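Purine nucleoside phosphorylase (Thermus thermophilus, PDB 1ODK) probably catalyses the phosphate-dependent cleavage of purine nucleosides to free base and pentose 1-phosphate, and is built as an assembly of six chains. Local coordinates at residues 18-23 against 27-32; 32-37 against 56-61; 84-89 against 230-235. One frame throughout, in Å; residues are numbered along the deposited sequence.

The three contacts show how one sheet collects helices along the chain. In order, interaction 1 closes before interaction 2 opens, and interaction 2 before interaction 3. Interactions 1 and 2 share Thr32 and helix 23-33, and their centres lie about 9 Å apart; interaction 3 is about 13 Å from the first and 12 Å from the second. Strand 16-20 runs parallel to both 56-61 and 84-93, so Leu18 and Leu19 tie the three together through probable backbone hydrogen bonds to Ser59, Gln61, Val86 and Val88. Interactions 2 and 3 also meet where Leu233 packs on Val56. Helices 23-33 and 214-233 are thereby fixed to neighbouring strands of one phosphorylase-family core.

Interaction 1. Residues 18-23 against 27-32; sequences LLPGDP and EWIAKT
Ile29 meets the strand through two different branches. Its CD1 lies 4.2 Å from Pro20 CG and equally near CB of the same ring, while its CG2 is 4.3 Å from Leu18 CD1. The split follows from the torsions: with CG1 placed opposite the carbonyl carbon (chi1 -66°) and the chain extended to CD1, the two methyls diverge, one to each of the residues that alternate along strand 16-20 on the side facing the helix. Farther along, the contact turns polar. Glu27 N donates to Pro23 O over 3.1 Å in a nearly straight bond (163° at the hydrogen), an i to i+4 bond in the first turn of helix 23-33, and CB of Glu27 rests 3.7 Å from the same oxygen.

In the second shell, the start of this turn is set by Asp22 and Pro23. Asp22 is the N-cap, its OD1 accepting from Gly24 N, and Pro23, lacking an N-H, leaves no donor to satisfy at the first helical position. Toward the C-terminal end of the helix, away from the contact, Trp28 O accepts from both Thr32 N and Thr32 OG1, which arrive from opposite faces of its carbonyl plane, the hydroxyl at 2.7 Å. Val225 and Val60 also press on Ile29, and Arg44 of the second subunit packs on Asp22 and Pro23. The Gly-Asp-Pro turn is consistent with the phosphate-site loop of hexameric family members. The chemistry therefore divides the work: apolar branches seat the helix on the strand, whereas main-chain bonding and the aspartate cap define where the helix starts.

Interaction 2. Residues 32-37 against 56-61; sequences TFLQNP and VPVSVQ
This is a van der Waals contact, mainly between apolar side chains, made where helix 23-33 ends and the chain turns back toward the edge of the sheet. Leu34, the first residue to leave helical backbone angles, sends its side chain across to strand 56-61, and its two methyls have separate tasks. CD1 sits 3.9 Å from Val60 CG2 and also comes within 3.7 Å of the main-chain oxygen Val58 O; CD2 approaches the branch carbon of Val58, 4.1 Å from its CB. The leucine thus bridges two residues of the strand that lie on the same side of it, with Ser59 between them pointing away. Its side chain crosses that of Val58 at about a right angle and that of Val60 at a slant.

Torsions explain the reach. Leu34 CG stands opposite the carbonyl carbon (chi1 -52°) and chi2 is fully extended for CD1, which carries this methyl to Val60. In Val60, CG2 likewise lies opposite the carbonyl carbon, and it is the methyl that receives Leu34. With CA atoms still 7.9 Å apart at Leu34 and Val58, the backbones are spaced by side chains, and the 112 Å² buried between the segments comes from just these three residues.

Among its neighbours, the contact is bordered by strand 48-53, whose Tyr53 packs on both Leu34 and Val58, and which pairs antiparallel with 56-61. Gln35 bonds to Leu52 of that strand through the backbone before the chain turns its corner at Asn36 and enters strand 37-41. From helix 214-233, Leu229 touches Val58, while Pro20 of the parallel strand 16-20 leans on Val60.

Interaction 3. Residues 84-89 against 230-235; sequences VLVRVG and EAVLEV
Val232 O, near the end of helix 214-233, is gripped twice: Arg16 NE donates to it, and Val235 N adds a weak bond at 3.5 Å. Arg16 also forms a salt bridge through NH1 to Val235 OXT, so a single guanidinium joins the last helical turn to the C-terminal carboxylate; this pairing would be expected to offset the charge of the terminus.

With the chain end held in this way, Val232 and Val235 pack against Val84 and Val86 of the strand. Val232 CG1 is the shared methyl on the helix side, 3.5 Å from Val86 CG2 and 4.1 Å from Val84 CG1. Placed opposite its own carbonyl carbon (chi1 -64°), it projects to where the two strand residues can receive it. Val84 in turn serves two partners, because its CG1 also touches Val235 CG2 at 3.6 Å, with CG2 of Val84 slightly farther from that methyl, at 4.1 Å. The Val235 methyl that does this lies between the backbone N and the carbonyl carbon of its residue. Four valines thus interlock through methyl groups, their side chains meeting at a slant, and 165 Å² of surface is buried.

The alternation of strand 84-93 places Val84 and Val86 on the helix side and Leu85 away from it. Strand 16-20, which carries Arg16, runs parallel beside it, with Val17 bonded to both Val84 and Val86 through the backbone. Helix 131-144 also borders the contact, with Val133 against Val86 and Leu137 against Ala231, while Ala228, within helix 214-233, continues the packing over Val86 and Val88.

Interaction 1. Residues 18-23 against 27-32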
# COMPACT_ATOMS: atom_id res chain seq x y z
N LEU B 18 18.91 -19.43 -23.63
CA LEU B 18 18.77 -19.99 -22.29
C LEU B 18 19.34 -18.92 -21.36
O LEU B 18 20.34 -18.28 -21.69
CB LEU B 18 19.57 -21.29 -22.12
CG LEU B 18 19.18 -22.54 -22.93
CD1 LEU B 18 19.73 -23.77 -22.22
CD2 LEU B 18 17.67 -22.64 -23.06
N LEU B 19 18.71 -18.73 -20.21
CA LEU B 19 19.13 -17.72 -19.25
C LEU B 19 19.56 -18.23 -17.88
O LEU B 19 18.77 -18.22 -16.93
CB LEU B 19 17.99 -16.70 -19.04
CG LEU B 19 17.50 -15.92 -20.26
CD1 LEU B 19 16.28 -15.08 -19.90
CD2 LEU B 19 18.62 -15.02 -20.77
N PRO B 20 20.81 -18.72 -17.76
CA PRO B 20 21.20 -19.19 -16.43
C PRO B 20 21.58 -17.94 -15.62
O PRO B 20 21.86 -16.90 -16.20
CB PRO B 20 22.39 -20.09 -16.71
CG PRO B 20 23.01 -19.46 -17.94
CD PRO B 20 21.81 -19.08 -18.78
N GLY B 21 21.57 -18.03 -14.29
CA GLY B 21 21.94 -16.86 -13.51
C GLY B 21 23.44 -16.77 -13.29
O GLY B 21 24.03 -15.69 -13.26
N ASP B 22 24.06 -17.94 -13.17
CA ASP B 22 25.49 -18.09 -12.92
C ASP B 22 26.34 -18.14 -14.21
O ASP B 22 26.13 -19.01 -15.06
CB ASP B 22 25.68 -19.36 -12.09
CG ASP B 22 27.12 -19.68 -11.80
OD1 ASP B 22 28.03 -18.93 -12.21
OD2 ASP B 22 27.35 -20.72 -11.14
N PRO B 23 27.31 -17.22 -14.36
CA PRO B 23 28.16 -17.21 -15.56
C PRO B 23 28.98 -18.49 -15.74
O PRO B 23 29.30 -18.89 -16.86
CB PRO B 23 29.04 -15.97 -15.35
CG PRO B 23 29.13 -15.88 -13.85
CD PRO B 23 27.71 -16.15 -13.43
N GLU B 27 28.84 -20.90 -19.13
CA GLU B 27 30.02 -21.43 -19.82
C GLU B 27 29.93 -22.95 -19.95
O GLU B 27 30.19 -23.51 -21.02
CB GLU B 27 31.29 -21.06 -19.05
CG GLU B 27 32.56 -21.64 -19.63
CD GLU B 27 33.79 -21.24 -18.85
OE1 GLU B 27 33.84 -21.51 -17.63
OE2 GLU B 27 34.71 -20.64 -19.45
N TRP B 28 29.56 -23.61 -18.86
CA TRP B 28 29.43 -25.07 -18.85
C TRP B 28 28.39 -25.54 -19.87
O TRP B 28 28.60 -26.53 -20.58
CB TRP B 28 29.03 -25.56 -17.46
CG TRP B 28 28.79 -27.02 -17.41
CD1 TRP B 28 29.73 -28.01 -17.34
CD2 TRP B 28 27.52 -27.68 -17.47
NE1 TRP B 28 29.12 -29.25 -17.36
CE2 TRP B 28 27.76 -29.07 -17.43
CE3 TRP B 28 26.19 -27.23 -17.55
CZ2 TRP B 28 26.73 -30.01 -17.47
CZ3 TRP B 28 25.16 -28.16 -17.59
CH2 TRP B 28 25.44 -29.54 -17.55
N ILE B 29 27.27 -24.83 -19.93
CA ILE B 29 26.20 -25.18 -20.86
C ILE B 29 26.67 -25.06 -22.31
O ILE B 29 26.48 -25.96 -23.12
CB ILE B 29 24.96 -24.27 -20.68
CG1 ILE B 29 24.32 -24.49 -19.31
CG2 ILE B 29 23.95 -24.53 -21.79
CD1 ILE B 29 23.23 -23.49 -19.00
N ALA B 30 27.29 -23.92 -22.62
CA ALA B 30 27.77 -23.68 -23.97
C ALA B 30 28.77 -24.73 -24.43
O ALA B 30 28.63 -25.31 -25.51
CB ALA B 30 28.39 -22.29 -24.05
N LYS B 31 29.78 -24.99 -23.60
CA LYS B 31 30.81 -25.96 -23.94
C LYS B 31 30.32 -27.41 -23.95
O LYS B 31 30.79 -28.22 -24.75
CB LYS B 31 31.98 -25.82 -22.96
CG LYS B 31 32.80 -24.56 -23.19
CD LYS B 31 33.85 -24.34 -22.12
CE LYS B 31 34.90 -23.33 -22.58
NZ LYS B 31 34.28 -22.09 -23.11
N THR B 32 29.38 -27.73 -23.07
CA THR B 32 28.85 -29.09 -22.96
C THR B 32 27.80 -29.47 -24.00
O THR B 32 27.81 -30.59 -24.52
CB THR B 32 28.25 -29.33 -21.55
OG1 THR B 32 29.26 -29.16 -20.56
CG2 THR B 32 27.68 -30.73 -21.44

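Interaction 2. Residues 32-37 against 56-61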
# COMPACT_ATOMS: atom_id res chain seq x y z
N THR B 32 29.38 -27.73 -23.07
CA THR B 32 28.85 -29.09 -22.96
C THR B 32 27.80 -29.47 -24.00
O THR B 32 27.81 -30.59 -24.52
CB THR B 32 28.25 -29.33 -21.55
OG1 THR B 32 29.26 -29.16 -20.56
CG2 THR B 32 27.68 -30.73 -21.44
N PHE B 33 26.90 -28.54 -24.32
CA PHE B 33 25.82 -28.84 -25.26
C PHE B 33 25.88 -28.23 -26.66
O PHE B 33 25.25 -28.74 -27.58
CB PHE B 33 24.47 -28.43 -24.65
CG PHE B 33 24.11 -29.18 -23.40
CD1 PHE B 33 24.64 -28.81 -22.17
CD2 PHE B 33 23.24 -30.26 -23.46
CE1 PHE B 33 24.29 -29.50 -21.01
CE2 PHE B 33 22.88 -30.96 -22.30
CZ PHE B 33 23.41 -30.58 -21.07
N LEU B 34 26.62 -27.14 -26.82
CA LEU B 34 26.66 -26.48 -28.12
C LEU B 34 27.85 -26.78 -29.01
O LEU B 34 28.95 -27.06 -28.54
CB LEU B 34 26.58 -24.96 -27.92
CG LEU B 34 25.42 -24.43 -27.06
CD1 LEU B 34 25.50 -22.91 -27.01
CD2 LEU B 34 24.09 -24.87 -27.63
N GLN B 35 27.60 -26.72 -30.32
CA GLN B 35 28.64 -26.92 -31.32
C GLN B 35 29.10 -25.52 -31.71
O GLN B 35 28.29 -24.60 -31.80
CB GLN B 35 28.08 -27.64 -32.55
CG GLN B 35 27.46 -29.00 -32.27
CD GLN B 35 28.40 -29.92 -31.52
OE1 GLN B 35 29.53 -30.17 -31.95
NE2 GLN B 35 27.94 -30.45 -30.38
N ASN B 36 30.40 -25.36 -31.95
CA ASN B 36 30.96 -24.06 -32.34
C ASN B 36 30.57 -22.92 -31.40
O ASN B 36 30.18 -21.84 -31.85
CB ASN B 36 30.50 -23.71 -33.76
CG ASN B 36 30.94 -24.73 -34.79
OD1 ASN B 36 30.56 -24.63 -35.96
ND2 ASN B 36 31.72 -25.72 -34.38
N PRO B 37 30.68 -23.12 -30.07
CA PRO B 37 30.33 -22.07 -29.12
C PRO B 37 31.30 -20.89 -29.15
O PRO B 37 32.52 -21.09 -29.15
CB PRO B 37 30.39 -22.77 -27.76
CG PRO B 37 30.49 -24.25 -28.09
CD PRO B 37 31.25 -24.28 -29.37
N VAL B 56 20.34 -26.04 -34.72
CA VAL B 56 19.59 -24.81 -34.49
C VAL B 56 20.37 -23.83 -33.63
O VAL B 56 20.92 -24.20 -32.60
CB VAL B 56 18.24 -25.11 -33.79
CG1 VAL B 56 17.46 -23.82 -33.59
CG2 VAL B 56 17.44 -26.11 -34.62
N PRO B 57 20.44 -22.56 -34.05
CA PRO B 57 21.18 -21.57 -33.26
C PRO B 57 20.57 -21.39 -31.87
O PRO B 57 19.35 -21.28 -31.72
CB PRO B 57 21.08 -20.30 -34.11
CG PRO B 57 20.96 -20.84 -35.52
CD PRO B 57 19.99 -21.98 -35.33
N VAL B 58 21.42 -21.39 -30.85
CA VAL B 58 20.98 -21.21 -29.47
C VAL B 58 22.01 -20.37 -28.71
O VAL B 58 23.21 -20.60 -28.81
CB VAL B 58 20.82 -22.58 -28.75
CG1 VAL B 58 20.57 -22.35 -27.26
CG2 VAL B 58 19.65 -23.36 -29.36
N SER B 59 21.52 -19.38 -27.97
CA SER B 59 22.39 -18.53 -27.17
C SER B 59 22.19 -18.88 -25.70
O SER B 59 21.13 -19.37 -25.31
CB SER B 59 22.08 -17.05 -27.40
OG SER B 59 22.46 -16.63 -28.70
N VAL B 60 23.22 -18.64 -24.89
CA VAL B 60 23.18 -18.91 -23.46
C VAL B 60 23.70 -17.62 -22.84
O VAL B 60 24.88 -17.30 -22.96
CB VAL B 60 24.11 -20.08 -23.08
CG1 VAL B 60 24.00 -20.38 -21.60
CG2 VAL B 60 23.76 -21.31 -23.90
N GLN B 61 22.81 -16.89 -22.17
CA GLN B 61 23.17 -15.60 -21.58
C GLN B 61 23.01 -15.50 -20.06
O GLN B 61 21.94 -15.74 -19.52
CB GLN B 61 22.33 -14.50 -22.24
CG GLN B 61 22.52 -13.10 -21.65
CD GLN B 61 23.94 -12.58 -21.84
OE1 GLN B 61 24.43 -12.50 -22.96
NE2 GLN B 61 24.60 -12.21 -20.74

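Interaction 3. Residues 84-89 against 230-235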
# COMPACT_ATOMS: atom_id res chain seq x y z
N VAL B 84 12.74 -16.24 -27.99
CA VAL B 84 12.35 -17.31 -27.08
C VAL B 84 13.41 -17.36 -25.98
O VAL B 84 14.57 -17.68 -26.24
CB VAL B 84 12.30 -18.67 -27.82
CG1 VAL B 84 11.91 -19.78 -26.86
CG2 VAL B 84 11.30 -18.59 -28.98
N LEU B 85 13.01 -17.04 -24.75
CA LEU B 85 13.95 -17.02 -23.64
C LEU B 85 13.52 -17.91 -22.49
O LEU B 85 12.45 -17.71 -21.90
CB LEU B 85 14.14 -15.58 -23.14
CG LEU B 85 14.53 -14.55 -24.19
CD1 LEU B 85 13.29 -14.11 -24.95
CD2 LEU B 85 15.17 -13.33 -23.53
N VAL B 86 14.36 -18.88 -22.17
CA VAL B 86 14.05 -19.81 -21.09
C VAL B 86 15.04 -19.73 -19.94
O VAL B 86 16.23 -20.03 -20.10
CB VAL B 86 13.99 -21.27 -21.62
CG1 VAL B 86 13.75 -22.25 -20.47
CG2 VAL B 86 12.88 -21.40 -22.66
N ARG B 87 14.56 -19.31 -18.78
CA ARG B 87 15.40 -19.23 -17.61
C ARG B 87 15.67 -20.64 -17.10
O ARG B 87 14.77 -21.48 -17.05
CB ARG B 87 14.73 -18.42 -16.49
CG ARG B 87 15.40 -18.60 -15.12
CD ARG B 87 14.88 -17.60 -14.08
NE ARG B 87 15.08 -18.07 -12.71
CZ ARG B 87 16.26 -18.29 -12.14
NH1 ARG B 87 17.38 -18.08 -12.81
NH2 ARG B 87 16.31 -18.74 -10.89
N VAL B 88 16.93 -20.91 -16.76
CA VAL B 88 17.31 -22.19 -16.20
C VAL B 88 18.11 -21.81 -14.96
O VAL B 88 19.12 -21.12 -15.05
CB VAL B 88 18.20 -23.03 -17.16
CG1 VAL B 88 17.35 -23.55 -18.32
CG2 VAL B 88 19.37 -22.20 -17.68
N GLY B 89 17.63 -22.23 -13.80
CA GLY B 89 18.33 -21.88 -12.59
C GLY B 89 18.02 -22.79 -11.43
O GLY B 89 17.46 -23.88 -11.60
N GLU B 230 15.79 -28.91 -25.45
CA GLU B 230 14.82 -29.66 -26.23
C GLU B 230 13.54 -28.85 -26.43
O GLU B 230 12.95 -28.85 -27.51
CB GLU B 230 14.50 -30.97 -25.53
CG GLU B 230 15.64 -31.97 -25.56
CD GLU B 230 15.97 -32.39 -26.98
OE1 GLU B 230 17.13 -32.21 -27.41
OE2 GLU B 230 15.07 -32.90 -27.67
N ALA B 231 13.14 -28.15 -25.38
CA ALA B 231 11.93 -27.33 -25.42
C ALA B 231 11.99 -26.15 -26.39
O ALA B 231 11.04 -25.91 -27.14
CB ALA B 231 11.59 -26.84 -24.01
N VAL B 232 13.09 -25.40 -26.37
CA VAL B 232 13.19 -24.24 -27.25
C VAL B 232 13.19 -24.60 -28.73
O VAL B 232 12.85 -23.78 -29.57
CB VAL B 232 14.45 -23.37 -26.96
CG1 VAL B 232 14.34 -22.77 -25.56
CG2 VAL B 232 15.72 -24.18 -27.10
N LEU B 233 13.56 -25.84 -29.03
CA LEU B 233 13.56 -26.29 -30.42
C LEU B 233 12.12 -26.61 -30.84
O LEU B 233 11.81 -26.63 -32.03
CB LEU B 233 14.45 -27.52 -30.58
CG LEU B 233 15.88 -27.26 -31.10
CD1 LEU B 233 16.57 -26.22 -30.24
CD2 LEU B 233 16.66 -28.57 -31.11
N GLU B 234 11.26 -26.85 -29.86
CA GLU B 234 9.85 -27.18 -30.09
C GLU B 234 9.02 -25.95 -30.42
O GLU B 234 7.88 -26.07 -30.87
CB GLU B 234 9.26 -27.86 -28.86
CG GLU B 234 9.96 -29.13 -28.45
CD GLU B 234 9.53 -30.32 -29.29
OE1 GLU B 234 9.60 -30.23 -30.53
OE2 GLU B 234 9.14 -31.34 -28.70
N VAL B 235 9.58 -24.77 -30.17
CA VAL B 235 8.86 -23.53 -30.44
C VAL B 235 9.62 -22.67 -31.44
O VAL B 235 8.98 -21.80 -32.07
CB VAL B 235 8.65 -22.71 -29.13
CG1 VAL B 235 7.76 -23.49 -28.18
CG2 VAL B 235 9.99 -22.41 -28.48
OXT VAL B 235 10.85 -22.87 -31.58